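Local structure of uronate dehydrogenase (Agrobacterium tumefaciens, 3RFX) at residues 182-187 / 226-231; 3-8 / 27-32; 155-160 / 195-200. The protein oxidises uronic acids such as galacturonate and glucuronate at the anomeric carbon to aldaric acid lactones, passing the hydride to NAD. The protein carries 1 engineered substitution. One frame throughout, in Å; residues are numbered along the deposited sequence.

Contact 1. Residues 182-187 / 226-231. With PO4 (phosphate ion), chain F.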
ATOM      1  N   HIS A 182      -5.104  29.800 -15.936  1.00 15.89           N
ATOM      2  CA  HIS A 182      -6.386  29.891 -16.628  1.00 18.75           C
ATOM      3  C   HIS A 182      -6.459  28.881 -17.768  1.00 16.32           C
ATOM      4  O   HIS A 182      -7.453  28.158 -17.896  1.00 17.46           O
ATOM      5  CB  HIS A 182      -6.624  31.308 -17.155  1.00 18.54           C
ATOM      6  CG  HIS A 182      -6.812  32.322 -16.075  1.00 20.36           C
ATOM      7  ND1 HIS A 182      -6.669  33.675 -16.291  1.00 23.46           N
ATOM      8  CD2 HIS A 182      -7.123  32.181 -14.765  1.00 19.68           C
ATOM      9  CE1 HIS A 182      -6.895  34.324 -15.165  1.00 22.07           C
ATOM     10  NE2 HIS A 182      -7.172  33.442 -14.223  1.00 23.43           N
ATOM     11  N   ASP A 183      -5.407  28.818 -18.579  1.00 17.50           N
ATOM     12  CA  ASP A 183      -5.363  27.873 -19.696  1.00 18.75           C
ATOM     13  C   ASP A 183      -5.583  26.430 -19.246  1.00 21.04           C
ATOM     14  O   ASP A 183      -6.297  25.671 -19.907  1.00 17.19           O
ATOM     15  CB  ASP A 183      -4.030  27.950 -20.439  1.00 18.84           C
ATOM     16  CG  ASP A 183      -3.956  29.120 -21.407  1.00 24.34           C
ATOM     17  OD1 ASP A 183      -4.971  29.822 -21.602  1.00 22.62           O
ATOM     18  OD2 ASP A 183      -2.868  29.326 -21.978  1.00 23.66           O
ATOM     19  N   ASP A 184      -4.945  26.037 -18.146  1.00 15.63           N
ATOM     20  CA  ASP A 184      -5.053  24.647 -17.684  1.00 18.63           C
ATOM     21  C   ASP A 184      -6.414  24.334 -17.065  1.00 15.95           C
ATOM     22  O   ASP A 184      -6.905  23.213 -17.177  1.00 16.09           O
ATOM     23  CB  ASP A 184      -3.904  24.282 -16.726  1.00 16.32           C
ATOM     24  CG  ASP A 184      -2.578  24.097 -17.450  1.00 17.77           C
ATOM     25  OD1 ASP A 184      -2.587  23.761 -18.650  1.00 18.02           O
ATOM     26  OD2 ASP A 184      -1.513  24.273 -16.823  1.00 18.27           O
ATOM     27  N   PHE A 185      -7.042  25.319 -16.427  1.00 16.10           N
ATOM     28  CA  PHE A 185      -8.375  25.095 -15.882  1.00 15.91           C
ATOM     29  C   PHE A 185      -9.370  24.994 -17.045  1.00 18.11           C
ATOM     30  O   PHE A 185     -10.252  24.137 -17.052  1.00 15.11           O
ATOM     31  CB  PHE A 185      -8.766  26.203 -14.895  1.00 14.68           C
ATOM     32  CG  PHE A 185      -9.944  25.862 -14.024  1.00 17.76           C
ATOM     33  CD1 PHE A 185     -10.584  24.630 -14.129  1.00 16.38           C
ATOM     34  CD2 PHE A 185     -10.415  26.773 -13.097  1.00 20.90           C
ATOM     35  CE1 PHE A 185     -11.666  24.324 -13.332  1.00 17.66           C
ATOM     36  CE2 PHE A 185     -11.505  26.471 -12.293  1.00 21.98           C
ATOM     37  CZ  PHE A 185     -12.132  25.242 -12.411  1.00 21.42           C
ATOM     38  N   VAL A 186      -9.200  25.849 -18.047  1.00 15.74           N
ATOM     39  CA  VAL A 186     -10.049  25.781 -19.231  1.00 18.88           C
ATOM     40  C   VAL A 186      -9.927  24.422 -19.926  1.00 18.29           C
ATOM     41  O   VAL A 186     -10.935  23.801 -20.261  1.00 17.90           O
ATOM     42  CB  VAL A 186      -9.752  26.922 -20.213  1.00 18.47           C
ATOM     43  CG1 VAL A 186     -10.503  26.700 -21.536  1.00 18.42           C
ATOM     44  CG2 VAL A 186     -10.156  28.255 -19.578  1.00 16.77           C
ATOM     45  N   SER A 187      -8.702  23.952 -20.132  1.00 16.53           N
ATOM     46  CA  SER A 187      -8.519  22.663 -20.790  1.00 19.70           C
ATOM     47  C   SER A 187      -9.070  21.517 -19.941  1.00 19.14           C
ATOM     48  O   SER A 187      -9.572  20.528 -20.481  1.00 16.89           O
ATOM     49  CB  SER A 187      -7.054  22.423 -21.161  1.00 21.97           C
ATOM     50  OG  SER A 187      -6.263  22.295 -19.996  1.00 20.12           O
ATOM     51  N   PRO A 226      -2.049  19.035 -17.859  1.00 16.90           N
ATOM     52  CA  PRO A 226      -1.816  20.488 -17.854  1.00 16.40           C
ATOM     53  C   PRO A 226      -0.483  20.840 -18.514  1.00 17.80           C
ATOM     54  O   PRO A 226       0.434  20.021 -18.510  1.00 15.79           O
ATOM     55  CB  PRO A 226      -1.808  20.850 -16.366  1.00 17.51           C
ATOM     56  CG  PRO A 226      -1.579  19.566 -15.638  1.00 17.71           C
ATOM     57  CD  PRO A 226      -2.116  18.461 -16.504  1.00 18.13           C
ATOM     58  N   LYS A 227      -0.379  22.042 -19.075  1.00 18.21           N
ATOM     59  CA  LYS A 227       0.787  22.418 -19.870  1.00 18.41           C
ATOM     60  C   LYS A 227       1.635  23.531 -19.240  1.00 18.15           C
ATOM     61  O   LYS A 227       2.810  23.675 -19.566  1.00 17.43           O
ATOM     62  CB  LYS A 227       0.355  22.850 -21.278  1.00 21.99           C
ATOM     63  CG  LYS A 227      -0.401  21.780 -22.054  1.00 32.02           C
ATOM     64  CD  LYS A 227       0.438  20.514 -22.188  1.00 38.27           C
ATOM     65  CE  LYS A 227      -0.353  19.375 -22.829  1.00 39.81           C
ATOM     66  NZ  LYS A 227       0.491  18.159 -22.971  1.00 43.43           N
ATOM     67  N   ASP A 228       1.048  24.321 -18.351  1.00 16.11           N
ATOM     68  CA  ASP A 228       1.800  25.433 -17.761  1.00 16.15           C
ATOM     69  C   ASP A 228       2.596  24.956 -16.547  1.00 17.75           C
ATOM     70  O   ASP A 228       2.319  23.890 -16.009  1.00 15.64           O
ATOM     71  CB  ASP A 228       0.864  26.580 -17.410  1.00 12.03           C
ATOM     72  CG  ASP A 228       0.294  27.256 -18.656  1.00 22.40           C
ATOM     73  OD1 ASP A 228       1.076  27.528 -19.593  1.00 28.05           O
ATOM     74  OD2 ASP A 228      -0.925  27.510 -18.704  1.00 21.30           O
ATOM     75  N   ASN A 229       3.591  25.738 -16.130  1.00 15.43           N
ATOM     76  CA  ASN A 229       4.502  25.300 -15.072  1.00 13.08           C
ATOM     77  C   ASN A 229       4.927  26.517 -14.257  1.00 14.26           C
ATOM     78  O   ASN A 229       5.607  27.413 -14.776  1.00 14.34           O
ATOM     79  CB  ASN A 229       5.722  24.638 -15.709  1.00 15.76           C
ATOM     80  CG  ASN A 229       6.653  23.987 -14.691  1.00 16.51           C
ATOM     81  OD1 ASN A 229       6.559  24.223 -13.485  1.00 14.17           O
ATOM     82  ND2 ASN A 229       7.556  23.150 -15.186  1.00 17.86           N
ATOM     83  N   ALA A 230       4.526  26.545 -12.993  1.00 11.58           N
ATOM     84  CA  ALA A 230       4.804  27.687 -12.127  1.00 14.26           C
ATOM     85  C   ALA A 230       6.303  27.900 -11.910  1.00 16.16           C
ATOM     86  O   ALA A 230       6.742  29.002 -11.564  1.00 15.60           O
ATOM     87  CB  ALA A 230       4.095  27.509 -10.790  1.00 12.75           C
ATOM     88  N   GLU A 231       7.092  26.851 -12.116  1.00 13.76           N
ATOM     89  CA  GLU A 231       8.528  26.931 -11.860  1.00 13.76           C
ATOM     90  C   GLU A 231       9.182  28.049 -12.679  1.00 19.79           C
ATOM     91  O   GLU A 231      10.191  28.634 -12.265  1.00 16.80           O
ATOM     92  CB  GLU A 231       9.197  25.583 -12.148  1.00 15.83           C
ATOM     93  CG  GLU A 231      10.653  25.492 -11.714  1.00 18.98           C
ATOM     94  CD  GLU A 231      10.857  25.601 -10.206  1.00 20.07           C
ATOM     95  OE1 GLU A 231       9.908  25.346  -9.416  1.00 17.52           O
ATOM     96  OE2 GLU A 231      11.999  25.933  -9.808  1.00 20.80           O
TER
HETATM   97  P   PO4 F 269      -6.919  35.188 -19.520  0.13 39.95           P
HETATM   98  O1  PO4 F 269      -5.853  34.610 -18.618  0.83 42.13           O
HETATM   99  O2  PO4 F 269      -6.335  35.434 -20.889  0.65 42.56           O
HETATM  100  O3  PO4 F 269      -8.066  34.215 -19.641  1.00 38.34           O
HETATM  101  O4  PO4 F 269      -7.425  36.485 -18.934  1.00 50.02           O
HETATM  102  O   HOH W   1      -0.923  30.340 -19.298  1.00 34.51           O
HETATM  103  O   HOH W   2      -0.688  27.411 -22.041  1.00 34.79           O
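Asp184, on the first turn of helix 182-194, has CG opposite its carbonyl carbon (chi1 -74°) and so reaches the loop 226-231, taking two successive backbone N-H groups, one on each carboxylate oxygen. Lys227 N meets Asp184 OD1 at 2.8 Å, almost straight (173°) though 33° out of the carboxylate plane; Asp228 N gives the second bond, 3.0 Å long, to the syn lone pair of Asp184 OD2. These two bonds fix the carboxylate's rotation, and Ser207 adds another to OD2. The Pro226 ring crosses at about a right angle, its CB 3.5 Å from Asp184 OD2, giving the buried acid an apolar flank.

Toward solvent the fit loosens. Asp183 OD2 and Asp228 OD2, like charges, stand 4.2 Å apart. One water spans Asp183 OD2 and Asp228 OD1; a second holds Asp228 OD2, with a weak bond to Asp183 OD2. Arg22 pairs with Asp183, probably easing the repulsion, and Ser181 bonds to Asp228 OD2. His182 takes no part in the loop contact; its ND1 donates to O1 of a phosphate, probably from the crystallisation liquor, which Arg22 also binds. Gripping consecutive loop amides, Asp184 ties the helix to the segment after the last strand of the Rossmann-fold sheet.

Contact 2. Residues 3-8 / 27-32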
ATOM      1  N   MET A   3     -22.020  21.889 -26.770  1.00 37.09           N
ATOM      2  CA  MET A   3     -23.349  21.755 -26.175  1.00 31.09           C
ATOM      3  C   MET A   3     -24.226  22.977 -26.453  1.00 32.47           C
ATOM      4  O   MET A   3     -23.725  24.036 -26.827  1.00 30.22           O
ATOM      5  CB  MET A   3     -23.248  21.491 -24.664  1.00 31.83           C
ATOM      6  CG  MET A   3     -22.795  22.678 -23.819  1.00 32.13           C
ATOM      7  SD  MET A   3     -22.483  22.234 -22.081  1.00 33.10           S
ATOM      8  CE  MET A   3     -20.863  21.478 -22.223  1.00 27.34           C
ATOM      9  N   LYS A   4     -25.535  22.839 -26.273  1.00 33.81           N
ATOM     10  CA  LYS A   4     -26.434  23.966 -26.531  1.00 33.92           C
ATOM     11  C   LYS A   4     -26.330  25.064 -25.480  1.00 29.17           C
ATOM     12  O   LYS A   4     -26.224  26.245 -25.817  1.00 29.15           O
ATOM     13  CB  LYS A   4     -27.893  23.522 -26.627  1.00 33.39           C
ATOM     14  CG  LYS A   4     -28.840  24.697 -26.878  1.00 34.37           C
ATOM     15  CD  LYS A   4     -30.298  24.269 -26.934  1.00 36.43           C
ATOM     16  CE  LYS A   4     -31.202  25.475 -27.139  1.00 40.01           C
ATOM     17  NZ  LYS A   4     -32.644  25.105 -27.105  1.00 45.03           N
ATOM     18  N   ARG A   5     -26.391  24.679 -24.211  1.00 27.01           N
ATOM     19  CA  ARG A   5     -26.357  25.661 -23.132  1.00 26.30           C
ATOM     20  C   ARG A   5     -25.482  25.209 -21.964  1.00 25.79           C
ATOM     21  O   ARG A   5     -25.685  24.135 -21.397  1.00 23.76           O
ATOM     22  CB  ARG A   5     -27.769  25.980 -22.641  1.00 23.68           C
ATOM     23  CG  ARG A   5     -27.812  27.034 -21.544  1.00 23.85           C
ATOM     24  CD  ARG A   5     -29.233  27.324 -21.072  1.00 25.68           C
ATOM     25  NE  ARG A   5     -29.978  28.168 -22.011  1.00 28.50           N
ATOM     26  CZ  ARG A   5     -30.919  27.726 -22.844  1.00 33.50           C
ATOM     27  NH1 ARG A   5     -31.250  26.437 -22.872  1.00 25.97           N
ATOM     28  NH2 ARG A   5     -31.538  28.581 -23.649  1.00 28.81           N
ATOM     29  N   LEU A   6     -24.512  26.044 -21.613  1.00 23.57           N
ATOM     30  CA  LEU A   6     -23.646  25.795 -20.467  1.00 22.13           C
ATOM     31  C   LEU A   6     -23.937  26.825 -19.391  1.00 21.53           C
ATOM     32  O   LEU A   6     -23.962  28.022 -19.668  1.00 22.51           O
ATOM     33  CB  LEU A   6     -22.178  25.892 -20.888  1.00 21.18           C
ATOM     34  CG  LEU A   6     -21.145  25.840 -19.756  1.00 20.34           C
ATOM     35  CD1 LEU A   6     -21.263  24.522 -18.984  1.00 19.60           C
ATOM     36  CD2 LEU A   6     -19.736  26.035 -20.311  1.00 20.61           C
ATOM     37  N   LEU A   7     -24.176  26.361 -18.169  1.00 18.30           N
ATOM     38  CA  LEU A   7     -24.346  27.248 -17.029  1.00 18.50           C
ATOM     39  C   LEU A   7     -23.001  27.504 -16.333  1.00 22.55           C
ATOM     40  O   LEU A   7     -22.252  26.564 -16.048  1.00 18.45           O
ATOM     41  CB  LEU A   7     -25.327  26.643 -16.025  1.00 18.74           C
ATOM     42  CG  LEU A   7     -25.531  27.345 -14.675  1.00 18.66           C
ATOM     43  CD1 LEU A   7     -26.153  28.732 -14.833  1.00 19.66           C
ATOM     44  CD2 LEU A   7     -26.388  26.490 -13.751  1.00 19.59           C
ATOM     45  N   VAL A   8     -22.698  28.774 -16.072  1.00 18.68           N
ATOM     46  CA  VAL A   8     -21.584  29.134 -15.189  1.00 17.79           C
ATOM     47  C   VAL A   8     -22.124  29.912 -13.994  1.00 20.75           C
ATOM     48  O   VAL A   8     -22.621  31.031 -14.151  1.00 20.40           O
ATOM     49  CB  VAL A   8     -20.521  29.993 -15.906  1.00 18.68           C
ATOM     50  CG1 VAL A   8     -19.364  30.316 -14.955  1.00 16.44           C
ATOM     51  CG2 VAL A   8     -20.009  29.291 -17.155  1.00 18.39           C
ATOM     52  N   ALA A  27     -20.287  26.345 -25.945  1.00 26.68           N
ATOM     53  CA  ALA A  27     -21.733  26.198 -26.054  1.00 27.49           C
ATOM     54  C   ALA A  27     -22.348  27.273 -26.938  1.00 31.16           C
ATOM     55  O   ALA A  27     -21.816  28.376 -27.053  1.00 29.46           O
ATOM     56  CB  ALA A  27     -22.367  26.223 -24.681  1.00 25.82           C
ATOM     57  N   GLU A  28     -23.471  26.946 -27.567  1.00 29.54           N
ATOM     58  CA  GLU A  28     -24.183  27.920 -28.382  1.00 31.85           C
ATOM     59  C   GLU A  28     -24.642  29.079 -27.509  1.00 30.19           C
ATOM     60  O   GLU A  28     -24.560  30.243 -27.907  1.00 34.47           O
ATOM     61  CB  GLU A  28     -25.370  27.259 -29.095  1.00 31.33           C
ATOM     62  CG  GLU A  28     -24.938  26.214 -30.116  1.00 36.45           C
ATOM     63  CD  GLU A  28     -26.108  25.537 -30.817  1.00 48.91           C
ATOM     64  OE1 GLU A  28     -27.246  25.602 -30.302  1.00 42.19           O
ATOM     65  OE2 GLU A  28     -25.881  24.930 -31.887  1.00 53.48           O
ATOM     66  N   ILE A  29     -25.110  28.749 -26.310  1.00 25.82           N
ATOM     67  CA  ILE A  29     -25.555  29.746 -25.349  1.00 27.66           C
ATOM     68  C   ILE A  29     -24.856  29.581 -24.004  1.00 30.35           C
ATOM     69  O   ILE A  29     -24.799  28.484 -23.451  1.00 23.48           O
ATOM     70  CB  ILE A  29     -27.061  29.641 -25.107  1.00 28.49           C
ATOM     71  CG1 ILE A  29     -27.823  29.896 -26.410  1.00 32.78           C
ATOM     72  CG2 ILE A  29     -27.496  30.613 -24.009  1.00 28.60           C
ATOM     73  CD1 ILE A  29     -29.249  29.382 -26.378  1.00 37.68           C
ATOM     74  N   LEU A  30     -24.334  30.680 -23.471  1.00 27.58           N
ATOM     75  CA  LEU A  30     -23.740  30.658 -22.148  1.00 26.79           C
ATOM     76  C   LEU A  30     -24.684  31.339 -21.171  1.00 28.04           C
ATOM     77  O   LEU A  30     -25.017  32.513 -21.337  1.00 27.43           O
ATOM     78  CB  LEU A  30     -22.391  31.380 -22.169  1.00 29.34           C
ATOM     79  CG  LEU A  30     -21.340  30.976 -21.138  1.00 31.47           C
ATOM     80  CD1 LEU A  30     -20.990  29.506 -21.293  1.00 28.66           C
ATOM     81  CD2 LEU A  30     -20.094  31.843 -21.311  1.00 29.42           C
ATOM     82  N   ARG A  31     -25.136  30.605 -20.161  1.00 20.14           N
ATOM     83  CA  ARG A  31     -25.952  31.201 -19.120  1.00 20.19           C
ATOM     84  C   ARG A  31     -25.084  31.507 -17.910  1.00 26.30           C
ATOM     85  O   ARG A  31     -24.469  30.607 -17.339  1.00 24.20           O
ATOM     86  CB  ARG A  31     -27.113  30.289 -18.720  1.00 19.57           C
ATOM     87  CG  ARG A  31     -27.978  30.863 -17.615  1.00 20.31           C
ATOM     88  CD  ARG A  31     -29.164  29.963 -17.310  1.00 23.98           C
ATOM     89  NE  ARG A  31     -30.068  29.854 -18.453  1.00 25.81           N
ATOM     90  CZ  ARG A  31     -31.120  29.041 -18.488  1.00 30.58           C
ATOM     91  NH1 ARG A  31     -31.389  28.260 -17.451  1.00 22.86           N
ATOM     92  NH2 ARG A  31     -31.895  29.001 -19.565  1.00 28.13           N
ATOM     93  N   LEU A  32     -25.036  32.783 -17.538  1.00 22.00           N
ATOM     94  CA  LEU A  32     -24.246  33.250 -16.403  1.00 23.26           C
ATOM     95  C   LEU A  32     -25.157  33.549 -15.228  1.00 23.45           C
ATOM     96  O   LEU A  32     -26.215  34.166 -15.391  1.00 24.69           O
ATOM     97  CB  LEU A  32     -23.458  34.518 -16.771  1.00 21.69           C
ATOM     98  CG  LEU A  32     -22.372  34.470 -17.849  1.00 26.02           C
ATOM     99  CD1 LEU A  32     -21.581  33.158 -17.785  1.00 21.78           C
ATOM    100  CD2 LEU A  32     -22.956  34.675 -19.238  1.00 26.69           C
TER
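Segments 3-8 and 27-32 run parallel; the axes of strands 5-8 and 30-32 approach to 4.8 Å and run 23° apart, with Arg5 opposite Ile29, Leu6 opposite Leu30, Leu7 opposite Arg31 and Val8 opposite Leu32. Ile29 N donates to Lys4 O, Leu6 N to Ile29 O, Arg31 N to Leu6 O and Val8 N to Arg31 O, the last of these bonds being 2.8 Å long.

On the face bearing Leu6, Val8, Leu30 and Leu32 the packing is apolar. Leu6 and Leu30 lie side by side, pointing the same way, with Leu6 CD2 3.8 Å from Leu30 CD1, while the small Ala27 places its CB 3.8 Å from Leu6 CB. Further along, Val8 CB meets Leu32 CD1, also at 3.8 Å. Phe193 of helix 182-194 packs on Met3 and Leu6.

These are the first two strands of the Rossmann fold, joined through helix 14-22 as a beta-alpha-beta crossover.

The other face carries Arg5, Leu7, Ile29 and Arg31. Both arginines start with CG trans to the main-chain N and bend at chi3, which lets the ends of the two chains cross, guanidinium planes 38° apart. Arg31 NH2 lies over one face of the Arg5 guanidinium, near its rim, 3.2 Å from Arg5 NE; in return Arg5 CD rests on a face of Arg31. Two donors cannot bond, but Glu46 forms a salt bridge with each arginine, which would offset the like charges. Gly64 O takes Arg5 NH1, and the carbonyls of Met61 and Ala63 receive Arg31 NH1. Ile29 runs alongside Arg5, its CD1 3.7 Å from Arg5 NH2. Leu7 CD1 approaches the aliphatic part of Arg31 at CG, 4.0 Å away.

Contact 3. Residues 155-160 / 195-200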
ATOM      1  N   GLY A 155     -26.453   8.429 -10.359  1.00 15.12           N
ATOM      2  CA  GLY A 155     -25.573   8.459 -11.513  1.00 14.33           C
ATOM      3  C   GLY A 155     -25.171   9.855 -11.973  1.00 13.60           C
ATOM      4  O   GLY A 155     -24.563  10.020 -13.032  1.00 13.92           O
ATOM      5  N   GLN A 156     -25.519  10.870 -11.191  1.00 14.66           N
ATOM      6  CA  GLN A 156     -25.095  12.241 -11.494  1.00 14.39           C
ATOM      7  C   GLN A 156     -23.557  12.307 -11.507  1.00 12.84           C
ATOM      8  O   GLN A 156     -22.920  11.892 -10.542  1.00 14.91           O
ATOM      9  CB  GLN A 156     -25.651  13.196 -10.433  1.00 13.28           C
ATOM     10  CG  GLN A 156     -25.063  14.619 -10.472  1.00 11.87           C
ATOM     11  CD  GLN A 156     -25.533  15.421 -11.669  1.00 15.38           C
ATOM     12  OE1 GLN A 156     -26.733  15.643 -11.836  1.00 17.89           O
ATOM     13  NE2 GLN A 156     -24.591  15.865 -12.507  1.00 13.78           N
ATOM     14  N   GLU A 157     -22.969  12.811 -12.588  1.00 13.12           N
ATOM     15  CA  GLU A 157     -21.510  12.879 -12.701  1.00 14.25           C
ATOM     16  C   GLU A 157     -20.969  14.273 -12.384  1.00 14.64           C
ATOM     17  O   GLU A 157     -21.527  15.287 -12.819  1.00 13.35           O
ATOM     18  CB  GLU A 157     -21.054  12.452 -14.100  1.00 15.37           C
ATOM     19  CG  GLU A 157     -21.426  11.004 -14.447  1.00 17.10           C
ATOM     20  CD  GLU A 157     -20.886  10.578 -15.802  1.00 20.29           C
ATOM     21  OE1 GLU A 157     -21.406  11.059 -16.827  1.00 23.85           O
ATOM     22  OE2 GLU A 157     -19.925   9.785 -15.844  1.00 19.44           O
ATOM     23  N   THR A 158     -19.870  14.307 -11.636  1.00 13.96           N
ATOM     24  CA  THR A 158     -19.280  15.565 -11.163  1.00 11.53           C
ATOM     25  C   THR A 158     -17.761  15.413 -11.147  1.00 14.09           C
ATOM     26  O   THR A 158     -17.245  14.394 -10.684  1.00 14.34           O
ATOM     27  CB  THR A 158     -19.719  15.874  -9.703  1.00 13.68           C
ATOM     28  OG1 THR A 158     -21.150  15.967  -9.608  1.00 13.85           O
ATOM     29  CG2 THR A 158     -19.074  17.178  -9.183  1.00 11.99           C
ATOM     30  N   ALA A 159     -17.046  16.410 -11.649  1.00 10.46           N
ATOM     31  CA  ALA A 159     -15.600  16.490 -11.419  1.00 11.45           C
ATOM     32  C   ALA A 159     -15.380  17.327 -10.165  1.00 11.40           C
ATOM     33  O   ALA A 159     -15.776  18.488 -10.124  1.00 13.06           O
ATOM     34  CB  ALA A 159     -14.899  17.142 -12.612  1.00 12.78           C
ATOM     35  N   LEU A 160     -14.763  16.738  -9.143  1.00 13.22           N
ATOM     36  CA  LEU A 160     -14.506  17.455  -7.890  1.00 12.71           C
ATOM     37  C   LEU A 160     -13.134  18.121  -7.963  1.00 14.86           C
ATOM     38  O   LEU A 160     -12.112  17.512  -7.633  1.00 13.57           O
ATOM     39  CB  LEU A 160     -14.559  16.490  -6.706  1.00 14.33           C
ATOM     40  CG  LEU A 160     -15.853  15.679  -6.583  1.00 14.01           C
ATOM     41  CD1 LEU A 160     -15.710  14.627  -5.494  1.00 13.46           C
ATOM     42  CD2 LEU A 160     -17.042  16.604  -6.314  1.00 14.15           C
ATOM     43  N   ALA A 195     -15.542  13.781 -22.056  1.00 16.95           N
ATOM     44  CA  ALA A 195     -15.413  12.370 -21.684  1.00 17.96           C
ATOM     45  C   ALA A 195     -16.734  11.601 -21.792  1.00 16.05           C
ATOM     46  O   ALA A 195     -17.738  12.008 -21.230  1.00 16.65           O
ATOM     47  CB  ALA A 195     -14.848  12.241 -20.269  1.00 18.44           C
ATOM     48  N   PRO A 196     -16.727  10.464 -22.499  1.00 17.45           N
ATOM     49  CA  PRO A 196     -17.951   9.651 -22.532  1.00 17.73           C
ATOM     50  C   PRO A 196     -18.376   9.274 -21.114  1.00 17.52           C
ATOM     51  O   PRO A 196     -19.548   9.406 -20.763  1.00 17.75           O
ATOM     52  CB  PRO A 196     -17.524   8.407 -23.316  1.00 17.18           C
ATOM     53  CG  PRO A 196     -16.425   8.891 -24.218  1.00 20.58           C
ATOM     54  CD  PRO A 196     -15.688   9.963 -23.413  1.00 17.51           C
ATOM     55  N   VAL A 197     -17.415   8.843 -20.299  1.00 16.08           N
ATOM     56  CA  VAL A 197     -17.688   8.452 -18.920  1.00 16.48           C
ATOM     57  C   VAL A 197     -16.749   9.201 -17.964  1.00 15.46           C
ATOM     58  O   VAL A 197     -15.537   9.235 -18.170  1.00 15.35           O
ATOM     59  CB  VAL A 197     -17.508   6.930 -18.724  1.00 18.68           C
ATOM     60  CG1 VAL A 197     -17.727   6.547 -17.275  1.00 20.63           C
ATOM     61  CG2 VAL A 197     -18.466   6.153 -19.636  1.00 20.13           C
ATOM     62  N   LEU A 198     -17.318   9.807 -16.929  1.00 17.58           N
ATOM     63  CA  LEU A 198     -16.534  10.622 -15.991  1.00 17.99           C
ATOM     64  C   LEU A 198     -16.500  10.006 -14.603  1.00 17.10           C
ATOM     65  O   LEU A 198     -15.429   9.841 -14.015  1.00 15.39           O
ATOM     66  CB  LEU A 198     -17.098  12.049 -15.891  1.00 14.22           C
ATOM     67  CG  LEU A 198     -16.331  12.917 -14.880  1.00 17.03           C
ATOM     68  CD1 LEU A 198     -14.991  13.275 -15.478  1.00 16.01           C
ATOM     69  CD2 LEU A 198     -17.106  14.175 -14.513  1.00 16.67           C
ATOM     70  N   GLY A 199     -17.675   9.677 -14.078  1.00 15.38           N
ATOM     71  CA  GLY A 199     -17.799   9.224 -12.702  1.00 16.63           C
ATOM     72  C   GLY A 199     -17.884  10.412 -11.758  1.00 15.49           C
ATOM     73  O   GLY A 199     -18.481  11.436 -12.102  1.00 15.58           O
ATOM     74  N   CYS A 200     -17.289  10.285 -10.573  1.00 11.45           N
ATOM     75  CA  CYS A 200     -17.241  11.395  -9.619  1.00 13.38           C
ATOM     76  C   CYS A 200     -15.813  11.562  -9.078  1.00 15.02           C
ATOM     77  O   CYS A 200     -15.585  11.454  -7.877  1.00 14.93           O
ATOM     78  CB  CYS A 200     -18.210  11.141  -8.459  1.00 15.09           C
ATOM     79  SG  CYS A 200     -18.545  12.581  -7.369  1.00 16.89           S
TER
HETATM   80  O   HOH W   3     -21.599   9.117 -18.845  1.00 21.92           O
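With CG set opposite its own carbonyl carbon (chi1 -62°) and the chain extended at chi2 (-176°), Glu157 carries its carboxylate to the backbone of Leu198 and Gly199. Glu157 OE2 accepts both amides, Leu198 N at 2.8 Å and Gly199 N at 2.9 Å, the second bond nearly straight at 174°. One oxygen thus takes both N-H groups, each tilted out of the carboxylate plane from the same face. That leaves OE1 for Arg105, with which it pairs, and for a water that bridges it to Pro196 O. Gly199 has a positive phi, a conformation that suits glycine.

Thr158 N then bonds to Gly199 O at 3.2 Å, just where the loop after helix 182-194 runs in beside strand 158-163, before the final strand 202-205 of the parallel Rossmann-fold sheet. Here the contact becomes apolar: Leu198 CD2 presses on the peptide between Thr158 and Ala159, 3.6 Å from Ala159 N. Cys200, compact and weakly polar, fits beside the strand, its SG 4.0 Å from Leu160 CD1. Phe151 of helix 135-154 touches Cys200, and Tyr95 bonds to the Thr158 hydroxyl.

In the fold
Contacts 2 and 3 belong to the same parallel sheet, their centres 19 Å apart: contact 2 pairs its first two strands, whereas contact 3 brings the loop ahead of the last strand against its neighbour. Helix 182-194 connects all three, since it starts in contact 1, sends Phe193 onto contact 2 and leads into the loop of contact 3. Contact 1 lies 23 Å from contact 2 and 21 Å from contact 3, centre to centre, and no two of them touch. Along the chain contacts 1 and 3 interleave, while contact 2 closes before either opens. The bound NAD is nearby but not touching Val8 of contact 2, whose side chain is about 9 Å from it.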